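Local atomic coordinates of pullulanase (Klebsiella oxytoca, PDB entry 2YOC), a protein that hydrolyses alpha-1,6-glucosidic linkages in pullulan and related branched dextrins, and is probably exported by a type 2 secretion system. Residues 240-252 with 263-276. Numbering follows the deposited sequence.
Sequences NVDELLQGETVAI and ATQVQTAGVLDDAY
Leu245 carries the apolar half of this contact, its two methyl branches dividing between them the start of helix 269-280 and the Thr268 that leads into it. CD2 lies alongside Thr268, 3.8 Å from its CG2, and also touches Val271 CG1, whereas CD1 reaches the edge of the Tyr276 ring, 3.9 Å from CE2, and more loosely meets Leu272 CD2. One helical turn earlier, Val241 adds to the same patch: with CG1 anti to its backbone N (chi1 -176°), it slides past Val271 and brings Val241 CG1 to 3.8 Å from Val271 CG2. A hydrogen bond closes the far end of this row. The hydroxyl OH of Tyr276 donates to OD2 of Asp242 at 2.7 Å, arriving from above the carboxylate plane while the two side chains cross almost perpendicularly. The other carboxylate oxygen, OD1, is salt-bridged to Arg325, so each carboxylate oxygen of Asp242 has a partner of its own, which probably stabilises its negative charge.

Where the two segments run side by side as strands, backbone bonds take over. Ala251 N donates to Thr264 O at 2.9 Å and Thr264 N returns a bond to Ala251 O at 3.0 Å, making a hydrogen-bonded antiparallel pair. Just beyond it, Ile252 CG1 rests against Ala263 CB at 4.0 Å. Between strands and helices, Thr249 OG1 lies against Val266 CB, the two side chains crossing at about a right angle, and both also pack on Leu188 of the neighbouring strand 185-191. Farther out, Val241 and Val271 both touch Trp169 of strand 167-169, while Thr264 OG1 is hydrogen-bonded to Ala163 O and Glu166 N. The whole illustrates a beta hairpin, strands 248-254 and 260-267, whose flanking helices meet beside its open end, within the mixed sheet of the E-set-like pullulanase N2 domain.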
ATOM      1  N   ASN B 240     -40.817  38.797  23.839  1.00 79.51           N
ATOM      2  CA  ASN B 240     -40.588  39.918  22.941  1.00 78.76           C
ATOM      3  C   ASN B 240     -39.106  39.898  22.576  1.00 81.55           C
ATOM      4  O   ASN B 240     -38.288  40.612  23.170  1.00 82.60           O
ATOM      5  CB  ASN B 240     -40.996  41.246  23.593  1.00 76.44           C
ATOM      6  CG  ASN B 240     -40.789  42.474  22.740  1.00 93.83           C
ATOM      7  OD1 ASN B 240     -40.520  42.417  21.516  1.00 90.55           O
ATOM      8  ND2 ASN B 240     -40.937  43.617  23.387  1.00 81.76           N
ATOM      9  N   VAL B 241     -38.777  39.054  21.600  1.00 75.15           N
ATOM     10  CA  VAL B 241     -37.421  38.834  21.105  1.00 74.25           C
ATOM     11  C   VAL B 241     -36.675  40.135  20.878  1.00 77.84           C
ATOM     12  O   VAL B 241     -35.576  40.302  21.390  1.00 76.06           O
ATOM     13  CB  VAL B 241     -37.399  37.907  19.850  1.00 77.58           C
ATOM     14  CG1 VAL B 241     -35.977  37.611  19.399  1.00 75.73           C
ATOM     15  CG2 VAL B 241     -38.149  36.597  20.111  1.00 77.44           C
ATOM     16  N   ASP B 242     -37.299  41.058  20.151  1.00 78.44           N
ATOM     17  CA  ASP B 242     -36.735  42.357  19.794  1.00 80.24           C
ATOM     18  C   ASP B 242     -36.226  43.184  20.973  1.00 84.21           C
ATOM     19  O   ASP B 242     -35.051  43.550  20.977  1.00 84.20           O
ATOM     20  CB  ASP B 242     -37.703  43.150  18.917  1.00 83.65           C
ATOM     21  CG  ASP B 242     -37.001  44.098  17.967  1.00103.55           C
ATOM     22  OD1 ASP B 242     -36.750  45.255  18.363  1.00113.63           O
ATOM     23  OD2 ASP B 242     -36.715  43.686  16.823  1.00106.16           O
ATOM     24  N   GLU B 243     -37.078  43.430  21.978  1.00 80.60           N
ATOM     25  CA  GLU B 243     -36.710  44.200  23.164  1.00 81.47           C
ATOM     26  C   GLU B 243     -35.727  43.456  24.049  1.00 83.23           C
ATOM     27  O   GLU B 243     -35.052  44.087  24.860  1.00 83.66           O
ATOM     28  CB  GLU B 243     -37.951  44.590  23.987  1.00 84.63           C
ATOM     29  CG  GLU B 243     -37.834  45.926  24.723  1.00 99.75           C
ATOM     30  CD  GLU B 243     -38.384  47.145  24.002  1.00121.72           C
ATOM     31  OE1 GLU B 243     -39.590  47.128  23.661  1.00111.76           O
ATOM     32  OE2 GLU B 243     -37.628  48.125  23.802  1.00119.96           O
ATOM     33  N   LEU B 244     -35.670  42.126  23.933  1.00 77.80           N
ATOM     34  CA  LEU B 244     -34.758  41.310  24.745  1.00 76.59           C
ATOM     35  C   LEU B 244     -33.307  41.536  24.292  1.00 78.23           C
ATOM     36  O   LEU B 244     -32.392  41.671  25.123  1.00 79.79           O
ATOM     37  CB  LEU B 244     -35.149  39.823  24.649  1.00 75.54           C
ATOM     38  CG  LEU B 244     -35.933  39.146  25.808  1.00 80.03           C
ATOM     39  CD1 LEU B 244     -36.478  40.132  26.816  1.00 81.14           C
ATOM     40  CD2 LEU B 244     -37.058  38.279  25.269  1.00 81.35           C
ATOM     41  N   LEU B 245     -33.134  41.662  22.967  1.00 69.91           N
ATOM     42  CA  LEU B 245     -31.861  41.906  22.305  1.00 67.87           C
ATOM     43  C   LEU B 245     -31.425  43.377  22.402  1.00 75.05           C
ATOM     44  O   LEU B 245     -30.372  43.753  21.887  1.00 75.19           O
ATOM     45  CB  LEU B 245     -31.926  41.433  20.851  1.00 65.85           C
ATOM     46  CG  LEU B 245     -32.213  39.954  20.664  1.00 67.73           C
ATOM     47  CD1 LEU B 245     -32.800  39.689  19.302  1.00 67.01           C
ATOM     48  CD2 LEU B 245     -30.969  39.104  20.935  1.00 65.75           C
ATOM     49  N   GLN B 246     -32.199  44.191  23.121  1.00 72.45           N
ATOM     50  CA  GLN B 246     -31.864  45.587  23.323  1.00 72.99           C
ATOM     51  C   GLN B 246     -30.851  45.752  24.421  1.00 76.88           C
ATOM     52  O   GLN B 246     -30.201  46.791  24.493  1.00 76.98           O
ATOM     53  CB  GLN B 246     -33.129  46.412  23.640  1.00 75.90           C
ATOM     54  CG  GLN B 246     -33.964  46.786  22.403  1.00 89.16           C
ATOM     55  CD  GLN B 246     -33.229  47.750  21.504  1.00 99.44           C
ATOM     56  OE1 GLN B 246     -32.973  48.904  21.867  1.00 88.79           O
ATOM     57  NE2 GLN B 246     -32.822  47.269  20.339  1.00 93.25           N
ATOM     58  N   GLY B 247     -30.732  44.753  25.283  1.00 74.98           N
ATOM     59  CA  GLY B 247     -29.830  44.839  26.422  1.00 76.64           C
ATOM     60  C   GLY B 247     -29.201  43.537  26.832  1.00 81.67           C
ATOM     61  O   GLY B 247     -28.825  42.737  25.976  1.00 83.60           O
ATOM     62  N   GLU B 248     -29.031  43.344  28.140  1.00 77.01           N
ATOM     63  CA  GLU B 248     -28.424  42.128  28.661  1.00 75.61           C
ATOM     64  C   GLU B 248     -29.455  41.001  28.837  1.00 78.74           C
ATOM     65  O   GLU B 248     -30.638  41.265  29.069  1.00 79.48           O
ATOM     66  CB  GLU B 248     -27.686  42.398  29.989  1.00 77.23           C
ATOM     67  CG  GLU B 248     -26.865  41.205  30.448  1.00 80.64           C
ATOM     68  CD  GLU B 248     -25.873  41.459  31.558  1.00 87.73           C
ATOM     69  OE1 GLU B 248     -24.829  42.098  31.287  1.00 62.84           O
ATOM     70  OE2 GLU B 248     -26.095  40.933  32.674  1.00 78.37           O
ATOM     71  N   THR B 249     -28.996  39.758  28.662  1.00 72.56           N
ATOM     72  CA  THR B 249     -29.720  38.521  28.920  1.00 72.45           C
ATOM     73  C   THR B 249     -28.728  37.602  29.635  1.00 78.08           C
ATOM     74  O   THR B 249     -27.532  37.599  29.322  1.00 78.98           O
ATOM     75  CB  THR B 249     -30.269  37.835  27.664  1.00 76.40           C
ATOM     76  OG1 THR B 249     -29.191  37.529  26.784  1.00 74.79           O
ATOM     77  CG2 THR B 249     -31.357  38.628  26.981  1.00 75.51           C
ATOM     78  N   VAL B 250     -29.215  36.841  30.602  1.00 74.11           N
ATOM     79  CA  VAL B 250     -28.372  35.936  31.371  1.00 73.80           C
ATOM     80  C   VAL B 250     -29.162  34.641  31.579  1.00 78.93           C
ATOM     81  O   VAL B 250     -30.334  34.701  31.993  1.00 80.53           O
ATOM     82  CB  VAL B 250     -27.940  36.592  32.717  1.00 77.76           C
ATOM     83  CG1 VAL B 250     -27.453  35.560  33.718  1.00 76.82           C
ATOM     84  CG2 VAL B 250     -26.878  37.662  32.503  1.00 77.62           C
ATOM     85  N   ALA B 251     -28.530  33.479  31.285  1.00 71.99           N
ATOM     86  CA  ALA B 251     -29.178  32.195  31.503  1.00 70.56           C
ATOM     87  C   ALA B 251     -28.944  31.733  32.944  1.00 75.47           C
ATOM     88  O   ALA B 251     -27.797  31.687  33.411  1.00 75.18           O
ATOM     89  CB  ALA B 251     -28.657  31.179  30.525  1.00 70.01           C
ATOM     90  N   ILE B 252     -30.043  31.479  33.675  1.00 72.58           N
ATOM     91  CA  ILE B 252     -29.950  31.072  35.073  1.00 72.63           C
ATOM     92  C   ILE B 252     -30.533  29.692  35.354  1.00 79.53           C
ATOM     93  O   ILE B 252     -31.674  29.391  34.964  1.00 79.37           O
ATOM     94  CB  ILE B 252     -30.380  32.169  36.101  1.00 75.40           C
ATOM     95  CG1 ILE B 252     -29.573  33.457  35.867  1.00 75.32           C
ATOM     96  CG2 ILE B 252     -30.170  31.662  37.533  1.00 75.91           C
ATOM     97  CD1 ILE B 252     -29.780  34.608  36.813  1.00 87.21           C
ATOM     98  N   ALA B 263     -25.176  30.910  36.535  1.00 73.55           N
ATOM     99  CA  ALA B 263     -25.578  32.154  35.887  1.00 74.10           C
ATOM    100  C   ALA B 263     -24.491  32.453  34.839  1.00 78.78           C
ATOM    101  O   ALA B 263     -23.310  32.565  35.188  1.00 79.92           O
ATOM    102  CB  ALA B 263     -25.677  33.280  36.910  1.00 76.06           C
ATOM    103  N   THR B 264     -24.875  32.502  33.555  1.00 73.75           N
ATOM    104  CA  THR B 264     -23.940  32.715  32.438  1.00 71.94           C
ATOM    105  C   THR B 264     -24.487  33.736  31.429  1.00 74.68           C
ATOM    106  O   THR B 264     -25.708  33.902  31.318  1.00 74.06           O
ATOM    107  CB  THR B 264     -23.587  31.352  31.773  1.00 74.81           C
ATOM    108  OG1 THR B 264     -22.349  31.444  31.062  1.00 66.18           O
ATOM    109  CG2 THR B 264     -24.699  30.818  30.863  1.00 74.45           C
ATOM    110  N   GLN B 265     -23.581  34.395  30.675  1.00 70.26           N
ATOM    111  CA  GLN B 265     -23.952  35.350  29.630  1.00 69.43           C
ATOM    112  C   GLN B 265     -24.430  34.579  28.393  1.00 75.58           C
ATOM    113  O   GLN B 265     -24.158  33.376  28.266  1.00 75.36           O
ATOM    114  CB  GLN B 265     -22.800  36.300  29.287  1.00 69.56           C
ATOM    115  CG  GLN B 265     -22.437  37.275  30.397  1.00 68.36           C
ATOM    116  CD  GLN B 265     -21.714  38.491  29.861  1.00 78.78           C
ATOM    117  OE1 GLN B 265     -20.488  38.657  30.002  1.00 62.09           O
ATOM    118  NE2 GLN B 265     -22.466  39.395  29.235  1.00 76.22           N
ATOM    119  N   VAL B 266     -25.186  35.252  27.507  1.00 72.10           N
ATOM    120  CA  VAL B 266     -25.763  34.598  26.327  1.00 70.30           C
ATOM    121  C   VAL B 266     -25.147  35.103  25.020  1.00 73.60           C
ATOM    122  O   VAL B 266     -25.045  36.314  24.795  1.00 75.84           O
ATOM    123  CB  VAL B 266     -27.319  34.724  26.328  1.00 73.87           C
ATOM    124  CG1 VAL B 266     -27.956  33.928  25.188  1.00 72.68           C
ATOM    125  CG2 VAL B 266     -27.922  34.319  27.669  1.00 73.92           C
ATOM    126  N   GLN B 267     -24.769  34.164  24.160  1.00 68.09           N
ATOM    127  CA  GLN B 267     -24.257  34.394  22.813  1.00 67.25           C
ATOM    128  C   GLN B 267     -25.495  34.442  21.895  1.00 70.83           C
ATOM    129  O   GLN B 267     -26.220  33.447  21.772  1.00 70.06           O
ATOM    130  CB  GLN B 267     -23.269  33.277  22.424  1.00 67.80           C
ATOM    131  CG  GLN B 267     -21.902  33.429  23.116  1.00 70.43           C
ATOM    132  CD  GLN B 267     -20.850  32.455  22.625  1.00 80.21           C
ATOM    133  OE1 GLN B 267     -20.543  32.347  21.428  1.00 72.20           O
ATOM    134  NE2 GLN B 267     -20.206  31.797  23.561  1.00 69.91           N
ATOM    135  N   THR B 268     -25.770  35.628  21.306  1.00 67.10           N
ATOM    136  CA  THR B 268     -26.989  35.896  20.521  1.00 66.02           C
ATOM    137  C   THR B 268     -26.884  35.953  18.995  1.00 67.44           C
ATOM    138  O   THR B 268     -27.903  36.248  18.353  1.00 68.56           O
ATOM    139  CB  THR B 268     -27.667  37.166  21.056  1.00 74.43           C
ATOM    140  OG1 THR B 268     -26.747  38.252  20.977  1.00 69.51           O
ATOM    141  CG2 THR B 268     -28.166  37.013  22.495  1.00 76.64           C
ATOM    142  N   ALA B 269     -25.702  35.659  18.394  1.00 59.12           N
ATOM    143  CA  ALA B 269     -25.581  35.752  16.925  1.00 56.36           C
ATOM    144  C   ALA B 269     -26.612  34.929  16.123  1.00 55.60           C
ATOM    145  O   ALA B 269     -27.116  35.403  15.107  1.00 53.98           O
ATOM    146  CB  ALA B 269     -24.166  35.435  16.473  1.00 56.24           C
ATOM    147  N   GLY B 270     -26.952  33.745  16.632  1.00 50.40           N
ATOM    148  CA  GLY B 270     -27.881  32.813  16.000  1.00 48.06           C
ATOM    149  C   GLY B 270     -29.254  33.409  15.866  1.00 50.04           C
ATOM    150  O   GLY B 270     -29.841  33.386  14.785  1.00 46.59           O
ATOM    151  N   VAL B 271     -29.767  33.958  16.975  1.00 49.23           N
ATOM    152  CA  VAL B 271     -31.076  34.591  16.960  1.00 49.13           C
ATOM    153  C   VAL B 271     -31.058  35.863  16.055  1.00 55.28           C
ATOM    154  O   VAL B 271     -31.988  36.042  15.261  1.00 54.77           O
ATOM    155  CB  VAL B 271     -31.681  34.777  18.362  1.00 50.34           C
ATOM    156  CG1 VAL B 271     -30.782  35.624  19.250  1.00 49.61           C
ATOM    157  CG2 VAL B 271     -33.091  35.338  18.277  1.00 50.59           C
ATOM    158  N   LEU B 272     -29.959  36.670  16.103  1.00 51.95           N
ATOM    159  CA  LEU B 272     -29.818  37.855  15.237  1.00 52.04           C
ATOM    160  C   LEU B 272     -29.953  37.471  13.780  1.00 58.70           C
ATOM    161  O   LEU B 272     -30.657  38.173  13.058  1.00 59.95           O
ATOM    162  CB  LEU B 272     -28.510  38.625  15.464  1.00 51.03           C
ATOM    163  CG  LEU B 272     -28.374  39.275  16.819  1.00 54.93           C
ATOM    164  CD1 LEU B 272     -26.995  39.816  16.994  1.00 55.90           C
ATOM    165  CD2 LEU B 272     -29.387  40.364  17.001  1.00 54.51           C
ATOM    166  N   ASP B 273     -29.355  36.322  13.354  1.00 54.70           N
ATOM    167  CA  ASP B 273     -29.509  35.877  11.974  1.00 53.22           C
ATOM    168  C   ASP B 273     -30.948  35.434  11.719  1.00 57.62           C
ATOM    169  O   ASP B 273     -31.544  35.836  10.726  1.00 58.39           O
ATOM    170  CB  ASP B 273     -28.461  34.813  11.550  1.00 53.91           C
ATOM    171  CG  ASP B 273     -27.213  35.359  10.835  1.00 69.19           C
ATOM    172  OD1 ASP B 273     -27.115  36.596  10.664  1.00 70.52           O
ATOM    173  OD2 ASP B 273     -26.346  34.538  10.418  1.00 76.62           O
ATOM    174  N   ASP B 274     -31.537  34.697  12.654  1.00 55.18           N
ATOM    175  CA  ASP B 274     -32.902  34.171  12.531  1.00 55.87           C
ATOM    176  C   ASP B 274     -33.986  35.241  12.538  1.00 63.28           C
ATOM    177  O   ASP B 274     -35.011  35.054  11.883  1.00 64.91           O
ATOM    178  CB  ASP B 274     -33.149  33.138  13.648  1.00 57.69           C
ATOM    179  CG  ASP B 274     -34.499  32.450  13.640  1.00 66.49           C
ATOM    180  OD1 ASP B 274     -34.812  31.762  12.640  1.00 66.92           O
ATOM    181  OD2 ASP B 274     -35.198  32.516  14.666  1.00 70.78           O
ATOM    182  N   ALA B 275     -33.779  36.344  13.285  1.00 60.77           N
ATOM    183  CA  ALA B 275     -34.787  37.383  13.446  1.00 61.60           C
ATOM    184  C   ALA B 275     -34.704  38.504  12.437  1.00 65.29           C
ATOM    185  O   ALA B 275     -35.751  39.046  12.049  1.00 65.30           O
ATOM    186  CB  ALA B 275     -34.739  37.943  14.863  1.00 62.86           C
ATOM    187  N   TYR B 276     -33.472  38.867  12.024  1.00 60.84           N
ATOM    188  CA  TYR B 276     -33.253  40.019  11.152  1.00 61.55           C
ATOM    189  C   TYR B 276     -32.599  39.772   9.802  1.00 63.24           C
ATOM    190  O   TYR B 276     -32.876  40.511   8.860  1.00 62.57           O
ATOM    191  CB  TYR B 276     -32.425  41.084  11.894  1.00 64.32           C
ATOM    192  CG  TYR B 276     -32.940  41.441  13.268  1.00 68.41           C
ATOM    193  CD1 TYR B 276     -33.953  42.389  13.434  1.00 71.56           C
ATOM    194  CD2 TYR B 276     -32.405  40.847  14.409  1.00 69.07           C
ATOM    195  CE1 TYR B 276     -34.433  42.723  14.700  1.00 72.99           C
ATOM    196  CE2 TYR B 276     -32.873  41.177  15.680  1.00 71.09           C
ATOM    197  CZ  TYR B 276     -33.893  42.108  15.819  1.00 80.19           C
ATOM    198  OH  TYR B 276     -34.375  42.409  17.065  1.00 82.04           O
TER